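Local coordinates for protein hydrogenase maturation factor (PDB 3VTI) that takes part in [NiFe]-hydrogenase maturation, probably dehydrating the S-carbamoyl group it receives from HypF to a nitrile at the expense of ATP, at residues Pro179-Leu190 and Lys264-Gly275; Thr33-Pro41 and Ile49-Asp60. All coordinates share one frame; numbering follows the deposited sequence.

Contact 1: Pro179-Leu190 and Lys264-Gly275; sequences PLNGLIEKLMTL and KALEIMKSHEYG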
loop_
_atom_site.group_PDB
_atom_site.type_symbol
_atom_site.label_atom_id
_atom_site.label_comp_id
_atom_site.label_asym_id
_atom_site.label_seq_id
_atom_site.Cartn_x
_atom_site.Cartn_y
_atom_site.Cartn_z
ATOM N N PRO C 179 -4.368 13.632 -18.430
ATOM C CA PRO C 179 -5.066 12.605 -19.202
ATOM C C PRO C 179 -4.882 12.881 -20.686
ATOM O O PRO C 179 -5.100 14.009 -21.145
ATOM C CB PRO C 179 -6.528 12.796 -18.794
ATOM C CG PRO C 179 -6.642 14.259 -18.491
ATOM C CD PRO C 179 -5.285 14.702 -17.985
ATOM N N LEU C 180 -4.469 11.858 -21.424
ATOM C CA LEU C 180 -4.089 12.023 -22.825
ATOM C C LEU C 180 -5.089 11.409 -23.779
ATOM O O LEU C 180 -4.857 11.365 -24.988
ATOM C CB LEU C 180 -2.708 11.418 -23.086
ATOM C CG LEU C 180 -1.518 12.012 -22.333
ATOM C CD1 LEU C 180 -0.339 11.090 -22.492
ATOM C CD2 LEU C 180 -1.182 13.428 -22.825
ATOM N N ASN C 181 -6.205 10.931 -23.249
ATOM C CA ASN C 181 -7.206 10.302 -24.095
ATOM C C ASN C 181 -7.751 11.242 -25.175
ATOM O O ASN C 181 -8.131 10.778 -26.247
ATOM C CB ASN C 181 -8.336 9.721 -23.255
ATOM C CG ASN C 181 -9.071 10.770 -22.461
ATOM O OD1 ASN C 181 -8.460 11.646 -21.846
ATOM N ND2 ASN C 181 -10.395 10.687 -22.466
ATOM N N GLY C 182 -7.771 12.548 -24.887
ATOM C CA GLY C 182 -8.166 13.571 -25.854
ATOM C C GLY C 182 -7.181 13.679 -27.007
ATOM O O GLY C 182 -7.580 13.728 -28.179
ATOM N N LEU C 183 -5.889 13.702 -26.676
ATOM C CA LEU C 183 -4.827 13.725 -27.669
ATOM C C LEU C 183 -4.817 12.441 -28.514
ATOM O O LEU C 183 -4.678 12.489 -29.743
ATOM C CB LEU C 183 -3.478 13.946 -26.981
ATOM C CG LEU C 183 -2.180 13.931 -27.793
ATOM C CD1 LEU C 183 -1.218 14.968 -27.281
ATOM C CD2 LEU C 183 -1.543 12.574 -27.724
ATOM N N ILE C 184 -4.966 11.303 -27.845
ATOM C CA ILE C 184 -5.030 10.004 -28.510
ATOM C C ILE C 184 -6.246 9.914 -29.454
ATOM O O ILE C 184 -6.136 9.425 -30.584
ATOM C CB ILE C 184 -4.968 8.859 -27.466
ATOM C CG1 ILE C 184 -3.573 8.834 -26.822
ATOM C CG2 ILE C 184 -5.269 7.514 -28.093
ATOM C CD1 ILE C 184 -3.454 7.994 -25.546
ATOM N N GLU C 185 -7.389 10.430 -29.006
ATOM C CA GLU C 185 -8.578 10.490 -29.851
ATOM C C GLU C 185 -8.305 11.210 -31.191
ATOM O O GLU C 185 -8.785 10.780 -32.247
ATOM C CB GLU C 185 -9.742 11.155 -29.100
ATOM C CG GLU C 185 -11.066 11.193 -29.890
ATOM C CD GLU C 185 -12.199 11.872 -29.124
ATOM O OE1 GLU C 185 -12.877 11.195 -28.311
ATOM O OE2 GLU C 185 -12.406 13.086 -29.333
ATOM N N LYS C 186 -7.537 12.297 -31.146
ATOM C CA LYS C 186 -7.208 13.046 -32.369
ATOM C C LYS C 186 -6.179 12.305 -33.219
ATOM O O LYS C 186 -6.152 12.462 -34.435
ATOM C CB LYS C 186 -6.723 14.474 -32.060
ATOM C CG LYS C 186 -7.767 15.369 -31.406
ATOM C CD LYS C 186 -7.185 16.734 -31.041
ATOM C CE LYS C 186 -7.243 17.708 -32.219
ATOM N NZ LYS C 186 -6.260 18.824 -32.067
ATOM N N LEU C 187 -5.331 11.511 -32.574
ATOM C CA LEU C 187 -4.364 10.689 -33.291
ATOM C C LEU C 187 -5.057 9.530 -33.984
ATOM O O LEU C 187 -4.697 9.171 -35.094
ATOM C CB LEU C 187 -3.274 10.160 -32.352
ATOM C CG LEU C 187 -2.064 11.047 -32.071
ATOM C CD1 LEU C 187 -1.250 10.506 -30.894
ATOM C CD2 LEU C 187 -1.175 11.208 -33.305
ATOM N N MET C 188 -6.057 8.958 -33.320
ATOM C CA MET C 188 -6.761 7.793 -33.836
ATOM C C MET C 188 -7.611 8.122 -35.062
ATOM O O MET C 188 -8.244 7.238 -35.646
ATOM C CB MET C 188 -7.581 7.109 -32.737
ATOM C CG MET C 188 -6.737 6.439 -31.622
ATOM S SD MET C 188 -5.217 5.581 -32.142
ATOM C CE MET C 188 -5.850 4.265 -33.190
ATOM N N THR C 189 -7.606 9.394 -35.452
ATOM C CA THR C 189 -8.084 9.820 -36.772
ATOM C C THR C 189 -7.276 9.119 -37.859
ATOM O O THR C 189 -7.804 8.816 -38.933
ATOM C CB THR C 189 -7.927 11.340 -36.953
ATOM O OG1 THR C 189 -8.764 12.011 -36.013
ATOM C CG2 THR C 189 -8.341 11.770 -38.342
ATOM N N LEU C 190 -5.998 8.862 -37.567
ATOM C CA LEU C 190 -5.087 8.217 -38.514
ATOM C C LEU C 190 -5.271 6.694 -38.625
ATOM O O LEU C 190 -4.597 6.043 -39.427
ATOM C CB LEU C 190 -3.628 8.574 -38.195
ATOM C CG LEU C 190 -3.254 10.061 -38.174
ATOM C CD1 LEU C 190 -1.764 10.240 -37.956
ATOM C CD2 LEU C 190 -3.698 10.778 -39.453
ATOM N N LYS C 264 1.598 14.297 -40.340
ATOM C CA LYS C 264 0.221 14.513 -39.911
ATOM C C LYS C 264 0.062 14.255 -38.430
ATOM O O LYS C 264 -0.674 14.967 -37.757
ATOM C CB LYS C 264 -0.750 13.637 -40.704
ATOM C CG LYS C 264 -0.975 14.124 -42.140
ATOM C CD LYS C 264 -1.754 13.104 -42.977
ATOM C CE LYS C 264 -1.383 13.173 -44.464
ATOM N NZ LYS C 264 -1.668 14.513 -45.054
ATOM N N ALA C 265 0.765 13.244 -37.921
ATOM C CA ALA C 265 0.706 12.886 -36.506
ATOM C C ALA C 265 1.309 13.972 -35.621
ATOM O O ALA C 265 0.813 14.233 -34.525
ATOM C CB ALA C 265 1.400 11.561 -36.267
ATOM N N LEU C 266 2.377 14.600 -36.106
ATOM C CA LEU C 266 3.020 15.701 -35.395
ATOM C C LEU C 266 2.102 16.911 -35.333
ATOM O O LEU C 266 1.944 17.538 -34.287
ATOM C CB LEU C 266 4.334 16.078 -36.075
ATOM C CG LEU C 266 5.156 17.134 -35.335
ATOM C CD1 LEU C 266 5.651 16.587 -33.998
ATOM C CD2 LEU C 266 6.311 17.600 -36.197
ATOM N N GLU C 267 1.457 17.210 -36.432
ATOM C CA GLU C 267 0.613 18.367 -36.458
ATOM C C GLU C 267 -0.666 18.152 -35.677
ATOM O O GLU C 267 -1.170 19.068 -35.087
ATOM C CB GLU C 267 0.387 18.855 -37.891
ATOM C CG GLU C 267 -0.735 18.217 -38.633
ATOM C CD GLU C 267 -1.976 19.070 -38.653
ATOM O OE1 GLU C 267 -1.835 20.282 -38.856
ATOM O OE2 GLU C 267 -3.090 18.537 -38.465
ATOM N N ILE C 268 -1.147 16.924 -35.633
ATOM C CA ILE C 268 -2.290 16.584 -34.799
ATOM C C ILE C 268 -1.960 16.811 -33.331
ATOM O O ILE C 268 -2.788 17.332 -32.583
ATOM C CB ILE C 268 -2.766 15.123 -35.037
ATOM C CG1 ILE C 268 -3.594 15.027 -36.322
ATOM C CG2 ILE C 268 -3.578 14.595 -33.836
ATOM C CD1 ILE C 268 -3.727 13.615 -36.866
ATOM N N MET C 269 -0.750 16.430 -32.928
ATOM C CA MET C 269 -0.313 16.634 -31.553
ATOM C C MET C 269 -0.069 18.104 -31.268
ATOM O O MET C 269 -0.586 18.622 -30.291
ATOM C CB MET C 269 0.927 15.798 -31.228
ATOM C CG MET C 269 0.610 14.342 -31.027
ATOM S SD MET C 269 2.011 13.346 -30.492
ATOM C CE MET C 269 2.881 13.113 -32.035
ATOM N N LYS C 270 0.687 18.779 -32.132
ATOM C CA LYS C 270 1.037 20.193 -31.911
ATOM C C LYS C 270 -0.160 21.145 -31.805
ATOM O O LYS C 270 -0.026 22.265 -31.313
ATOM C CB LYS C 270 2.027 20.697 -32.971
ATOM C CG LYS C 270 3.479 20.356 -32.648
ATOM C CD LYS C 270 4.460 21.293 -33.343
ATOM C CE LYS C 270 5.901 21.030 -32.882
ATOM N NZ LYS C 270 6.118 21.194 -31.398
ATOM N N SER C 271 -1.322 20.693 -32.267
ATOM C CA SER C 271 -2.526 21.508 -32.230
ATOM C C SER C 271 -3.403 21.110 -31.039
ATOM O O SER C 271 -4.564 21.521 -30.947
ATOM C CB SER C 271 -3.296 21.366 -33.543
ATOM O OG SER C 271 -3.885 20.077 -33.621
ATOM N N HIS C 272 -2.840 20.310 -30.134
ATOM C CA HIS C 272 -3.527 19.878 -28.920
ATOM C C HIS C 272 -2.781 20.377 -27.687
ATOM O O HIS C 272 -1.550 20.345 -27.641
ATOM C CB HIS C 272 -3.655 18.358 -28.893
ATOM C CG HIS C 272 -4.493 17.837 -27.765
ATOM N ND1 HIS C 272 -4.020 17.725 -26.477
ATOM C CD2 HIS C 272 -5.769 17.389 -27.737
ATOM C CE1 HIS C 272 -4.972 17.237 -25.702
ATOM N NE2 HIS C 272 -6.042 17.023 -26.444
ATOM N N GLU C 273 -3.535 20.830 -26.688
ATOM C CA GLU C 273 -2.971 21.441 -25.473
ATOM C C GLU C 273 -1.847 20.639 -24.794
ATOM O O GLU C 273 -0.920 21.235 -24.249
ATOM C CB GLU C 273 -4.076 21.771 -24.460
ATOM C CG GLU C 273 -4.782 20.542 -23.877
ATOM C CD GLU C 273 -5.928 20.897 -22.947
ATOM O OE1 GLU C 273 -5.817 21.907 -22.202
ATOM O OE2 GLU C 273 -6.938 20.156 -22.959
ATOM N N TYR C 274 -1.920 19.309 -24.830
ATOM C CA TYR C 274 -0.867 18.474 -24.226
ATOM C C TYR C 274 0.177 18.002 -25.230
ATOM O O TYR C 274 0.985 17.137 -24.917
ATOM C CB TYR C 274 -1.465 17.265 -23.490
ATOM C CG TYR C 274 -2.366 17.638 -22.338
ATOM C CD1 TYR C 274 -1.930 18.519 -21.344
ATOM C CD2 TYR C 274 -3.662 17.118 -22.242
ATOM C CE1 TYR C 274 -2.765 18.877 -20.286
ATOM C CE2 TYR C 274 -4.500 17.463 -21.185
ATOM C CZ TYR C 274 -4.045 18.344 -20.216
ATOM O OH TYR C 274 -4.854 18.695 -19.165
ATOM N N GLY C 275 0.156 18.577 -26.434
ATOM C CA GLY C 275 1.052 18.150 -27.509
ATOM C C GLY C 275 1.890 19.242 -28.157
ATOM O O GLY C 275 2.445 19.033 -29.229
#
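Lys186 runs over Ile268 and crosses His272 on its way to Ser271. Its CB rests 3.6 Å from Ile268 CG2, and CD comes to the edge of the imidazole, near its plane, 3.7 Å from His272 CD2. A bend at the third torsion (chi3 86°) then carries the amino group onward, and Lys186 NZ donates a 3.1 Å hydrogen bond to Ser271 OG. That hydroxyl in turn donates to Ile268 O, three residues back in the chain, while accepting from the lysine. One face of the His272 ring is occupied by Leu183, whose CB stands 3.8 Å above the centroid in a CH-pi contact. Within the type I turn His272-Gly275, Tyr274 N donates to His272 ND1 at 3.1 Å from a position tilted out of the ring plane, which restrains the ring's rotation.

Helices 181-187 and 264-270 run roughly antiparallel (145°) within the AIR synthase-related C-terminal domain of this PurM-like protein, and Leu187 also packs on Ile194 of strand 194-198. Between the helices Leu187 places CD2 3.9 Å from Ala265 CB, while its CD1 approaches Met269. Farther along, Leu190 and Ile268 meet tip to tip, CG against CD1 at 3.8 Å, and Leu190 CD1 reaches Ala265. At the other end Leu180 CD2 packs on Tyr274 CB, and the tyrosine extends past Pro179 until its hydroxyl hydrogen-bonds Glu99 of helix 83-100. Pro179 itself packs against Cys55 and Val58 of helix 49-60, which belongs to the N-terminal half of the fold.

Contact 2: Thr33-Pro41 and Ile49-Asp60; sequences TTDSFTVKP and IGKLAVCGTVND. With MG (magnesium ion), chain K.
Asp60 and Thr33 meet at the metal end of this contact, crossing at about a right angle with Thr33 OG1 3.4 Å from Asp60 CB. The carboxylate binds the magnesium ion through OD1 at 2.0 Å; a water lies 2.4 Å from the ion, and Asp22 and Asp199 supply its other protein ligands. A second water sits between strand and helix, hydrogen-bonded to Thr33 OG1 at 2.9 Å and to Thr57 OG1 at 2.7 Å, and gives a weak bond to Asp60 OD2. Thr57 OG1 is held in turn by Thr124 of the adjoining strand 120-130.

Behind this polar end the contact becomes apolar. Phe37, its CG anti to the carbonyl carbon (chi1 -64°), lays one ring face on the helix backbone, with Ala53 CA 3.6 Å from the ring centroid in a CH-pi contact. Leu52 CG comes up to CD1 of the same ring, and Thr57 OG1 lies at its edge. Farther along, Val39 CG1 packs 3.8 Å from Leu52 CD2 and against Ile49 CB.

Strand 33-37 and helix 49-60 run roughly antiparallel (151°), so the helix lies on one face of the N-terminal sheet. Thr33, Asp35 and Phe37 point toward it, whereas Thr34 and Ser36 point away and pack on the second subunit, a copy of the same protein.

Asp35 OD2 lies 4.1 Å from Asp60 OD2, the carboxylate planes 69° apart, and Asp108 of the second subunit brings a further like charge close to Asp35 OD1. The magnesium ion on Asp60 and the salt bridge from Asp35 OD1 to Lys110 of the second subunit would be expected to offset part of this negative charge, making the electrostatics beside the metal site partly dependent on the dimer.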
loop_
_atom_site.group_PDB
_atom_site.type_symbol
_atom_site.label_atom_id
_atom_site.label_comp_id
_atom_site.label_asym_id
_atom_site.label_seq_id
_atom_site.Cartn_x
_atom_site.Cartn_y
_atom_site.Cartn_z
ATOM N N THR C 33 -7.458 -2.406 -18.086
ATOM C CA THR C 33 -6.163 -2.158 -17.478
ATOM C C THR C 33 -6.285 -2.034 -15.964
ATOM O O THR C 33 -7.385 -1.823 -15.433
ATOM C CB THR C 33 -5.518 -0.876 -18.051
ATOM O OG1 THR C 33 -4.221 -0.675 -17.470
ATOM C CG2 THR C 33 -6.398 0.346 -17.782
ATOM N N THR C 34 -5.163 -2.178 -15.267
ATOM C CA THR C 34 -5.115 -1.877 -13.847
ATOM C C THR C 34 -3.746 -1.342 -13.463
ATOM O O THR C 34 -2.750 -1.744 -14.038
ATOM C CB THR C 34 -5.489 -3.093 -12.963
ATOM O OG1 THR C 34 -5.587 -2.666 -11.596
ATOM C CG2 THR C 34 -4.451 -4.210 -13.077
ATOM N N ASP C 35 -3.712 -0.427 -12.503
ATOM C CA ASP C 35 -2.455 0.070 -11.960
ATOM C C ASP C 35 -2.593 0.503 -10.502
ATOM O O ASP C 35 -3.608 1.058 -10.099
ATOM C CB ASP C 35 -1.924 1.233 -12.797
ATOM C CG ASP C 35 -0.413 1.350 -12.736
ATOM O OD1 ASP C 35 0.223 0.472 -12.127
ATOM O OD2 ASP C 35 0.150 2.307 -13.309
ATOM N N SER C 36 -1.556 0.232 -9.719
ATOM C CA SER C 36 -1.464 0.727 -8.344
ATOM C C SER C 36 -0.585 1.966 -8.317
ATOM O O SER C 36 0.264 2.149 -9.194
ATOM C CB SER C 36 -0.902 -0.338 -7.401
ATOM O OG SER C 36 -1.823 -1.398 -7.226
ATOM N N PHE C 37 -0.800 2.811 -7.314
ATOM C CA PHE C 37 -0.107 4.089 -7.213
ATOM C C PHE C 37 0.417 4.306 -5.798
ATOM O O PHE C 37 -0.354 4.410 -4.840
ATOM C CB PHE C 37 -1.036 5.212 -7.662
ATOM C CG PHE C 37 -1.425 5.106 -9.110
ATOM C CD1 PHE C 37 -0.703 5.788 -10.086
ATOM C CD2 PHE C 37 -2.484 4.286 -9.501
ATOM C CE1 PHE C 37 -1.029 5.676 -11.420
ATOM C CE2 PHE C 37 -2.817 4.167 -10.836
ATOM C CZ PHE C 37 -2.090 4.866 -11.802
ATOM N N THR C 38 1.739 4.354 -5.681
ATOM C CA THR C 38 2.411 4.278 -4.388
ATOM C C THR C 38 3.394 5.439 -4.200
ATOM O O THR C 38 4.286 5.382 -3.364
ATOM C CB THR C 38 3.163 2.938 -4.252
ATOM O OG1 THR C 38 4.078 2.800 -5.343
ATOM C CG2 THR C 38 2.198 1.765 -4.282
ATOM N N VAL C 39 3.203 6.496 -4.983
ATOM C CA VAL C 39 4.083 7.658 -4.999
ATOM C C VAL C 39 4.187 8.351 -3.624
ATOM O O VAL C 39 3.182 8.568 -2.954
ATOM C CB VAL C 39 3.602 8.669 -6.078
ATOM C CG1 VAL C 39 2.254 9.286 -5.688
ATOM C CG2 VAL C 39 4.636 9.755 -6.323
ATOM N N LYS C 40 5.419 8.660 -3.219
ATOM C CA LYS C 40 5.691 9.568 -2.102
ATOM C C LYS C 40 6.612 10.686 -2.609
ATOM O O LYS C 40 7.630 10.405 -3.257
ATOM C CB LYS C 40 6.334 8.842 -0.911
ATOM C CG LYS C 40 5.403 7.914 -0.114
ATOM C CD LYS C 40 4.067 8.577 0.225
ATOM C CE LYS C 40 3.217 7.719 1.134
ATOM N NZ LYS C 40 2.944 6.372 0.592
ATOM N N PRO C 41 6.263 11.956 -2.327
ATOM C CA PRO C 41 5.148 12.401 -1.493
ATOM C C PRO C 41 3.802 12.369 -2.226
ATOM O O PRO C 41 3.763 12.355 -3.453
ATOM C CB PRO C 41 5.537 13.840 -1.148
ATOM C CG PRO C 41 6.324 14.307 -2.333
ATOM C CD PRO C 41 6.937 13.087 -2.992
ATOM N N ILE C 49 -1.321 12.202 -5.721
ATOM C CA ILE C 49 -1.607 10.781 -5.945
ATOM C C ILE C 49 -2.981 10.537 -6.584
ATOM O O ILE C 49 -3.166 9.567 -7.319
ATOM C CB ILE C 49 -1.446 9.954 -4.633
ATOM C CG1 ILE C 49 -1.529 8.441 -4.916
ATOM C CG2 ILE C 49 -2.444 10.420 -3.556
ATOM C CD1 ILE C 49 -0.992 7.552 -3.798
ATOM N N GLY C 50 -3.932 11.428 -6.305
ATOM C CA GLY C 50 -5.290 11.314 -6.824
ATOM C C GLY C 50 -5.378 11.552 -8.317
ATOM O O GLY C 50 -5.981 10.753 -9.047
ATOM N N LYS C 51 -4.773 12.651 -8.775
ATOM C CA LYS C 51 -4.774 13.007 -10.187
ATOM C C LYS C 51 -4.018 11.941 -10.967
ATOM O O LYS C 51 -4.402 11.563 -12.081
ATOM C CB LYS C 51 -4.120 14.370 -10.390
ATOM C CG LYS C 51 -4.293 14.917 -11.780
ATOM C CD LYS C 51 -3.662 16.295 -11.932
ATOM C CE LYS C 51 -3.952 16.859 -13.325
ATOM N NZ LYS C 51 -3.049 17.989 -13.687
ATOM N N LEU C 52 -2.942 11.465 -10.352
ATOM C CA LEU C 52 -2.096 10.425 -10.903
ATOM C C LEU C 52 -2.867 9.120 -11.109
ATOM O O LEU C 52 -2.815 8.520 -12.180
ATOM C CB LEU C 52 -0.914 10.218 -9.964
ATOM C CG LEU C 52 0.229 9.295 -10.356
ATOM C CD1 LEU C 52 0.667 9.542 -11.794
ATOM C CD2 LEU C 52 1.399 9.454 -9.377
ATOM N N ALA C 53 -3.595 8.697 -10.079
ATOM C CA ALA C 53 -4.334 7.444 -10.102
ATOM C C ALA C 53 -5.353 7.396 -11.250
ATOM O O ALA C 53 -5.588 6.338 -11.839
ATOM C CB ALA C 53 -5.014 7.231 -8.771
ATOM N N VAL C 54 -5.962 8.537 -11.551
ATOM C CA VAL C 54 -6.951 8.604 -12.617
ATOM C C VAL C 54 -6.252 8.648 -13.977
ATOM O O VAL C 54 -6.467 7.782 -14.816
ATOM C CB VAL C 54 -7.898 9.822 -12.462
ATOM C CG1 VAL C 54 -8.901 9.876 -13.606
ATOM C CG2 VAL C 54 -8.629 9.754 -11.134
ATOM N N CYS C 55 -5.399 9.646 -14.164
ATOM C CA CYS C 55 -4.729 9.887 -15.425
ATOM C C CYS C 55 -3.989 8.671 -15.956
ATOM O O CYS C 55 -4.121 8.314 -17.136
ATOM C CB CYS C 55 -3.798 11.091 -15.298
ATOM S SG CYS C 55 -4.731 12.648 -15.149
ATOM N N GLY C 56 -3.233 8.024 -15.076
ATOM C CA GLY C 56 -2.442 6.862 -15.465
ATOM C C GLY C 56 -3.267 5.744 -16.059
ATOM O O GLY C 56 -2.876 5.117 -17.035
ATOM N N THR C 57 -4.417 5.491 -15.455
ATOM C CA THR C 57 -5.311 4.447 -15.922
ATOM C C THR C 57 -6.144 4.891 -17.122
ATOM O O THR C 57 -6.456 4.080 -17.997
ATOM C CB THR C 57 -6.195 3.963 -14.788
ATOM O OG1 THR C 57 -5.380 3.240 -13.857
ATOM C CG2 THR C 57 -7.303 3.061 -15.307
ATOM N N VAL C 58 -6.490 6.175 -17.173
ATOM C CA VAL C 58 -7.149 6.728 -18.344
ATOM C C VAL C 58 -6.202 6.570 -19.533
ATOM O O VAL C 58 -6.601 6.135 -20.613
ATOM C CB VAL C 58 -7.547 8.217 -18.119
ATOM C CG1 VAL C 58 -7.828 8.940 -19.459
ATOM C CG2 VAL C 58 -8.745 8.321 -17.158
ATOM N N ASN C 59 -4.932 6.887 -19.307
ATOM C CA ASN C 59 -3.914 6.771 -20.334
ATOM C C ASN C 59 -3.723 5.331 -20.799
ATOM O O ASN C 59 -3.809 5.045 -22.007
ATOM C CB ASN C 59 -2.608 7.412 -19.866
ATOM C CG ASN C 59 -2.748 8.927 -19.661
ATOM O OD1 ASN C 59 -3.680 9.558 -20.192
ATOM N ND2 ASN C 59 -1.827 9.515 -18.893
ATOM N N ASP C 60 -3.503 4.429 -19.837
ATOM C CA ASP C 60 -3.298 3.014 -20.127
ATOM C C ASP C 60 -4.487 2.444 -20.906
ATOM O O ASP C 60 -4.303 1.624 -21.797
ATOM C CB ASP C 60 -3.069 2.216 -18.834
ATOM C CG ASP C 60 -1.635 2.323 -18.301
ATOM O OD1 ASP C 60 -0.665 2.125 -19.065
ATOM O OD2 ASP C 60 -1.476 2.559 -17.077
HETATM MG MG MG K . 1.308 2.213 -19.598
HETATM O O HOH W 1 -4.054 1.371 -15.370
HETATM O O HOH W 2 1.499 -0.122 -19.098
#

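Overall arrangement
From the N terminus the chain first passes Asp22 and then enters contact 2, which closes a short loop holding the small hairpin of strands 43-44 and 47-48 and ties helix 49-60 to the N-terminal sheet. Contact 1 opens much later and closes a 73-residue loop within the C-terminal domain, a loop that includes Asp199. The two therefore follow in series, neither nested nor crossed, with centres about 21 Å apart. They nevertheless join between the two halves of the fold: Asn59 OD1 accepts a probable hydrogen bond from Leu180 N at 2.7 Å. The magnesium ion bridges the same two halves, drawing ligands from before contact 2, from its helix and from the contact 1 loop.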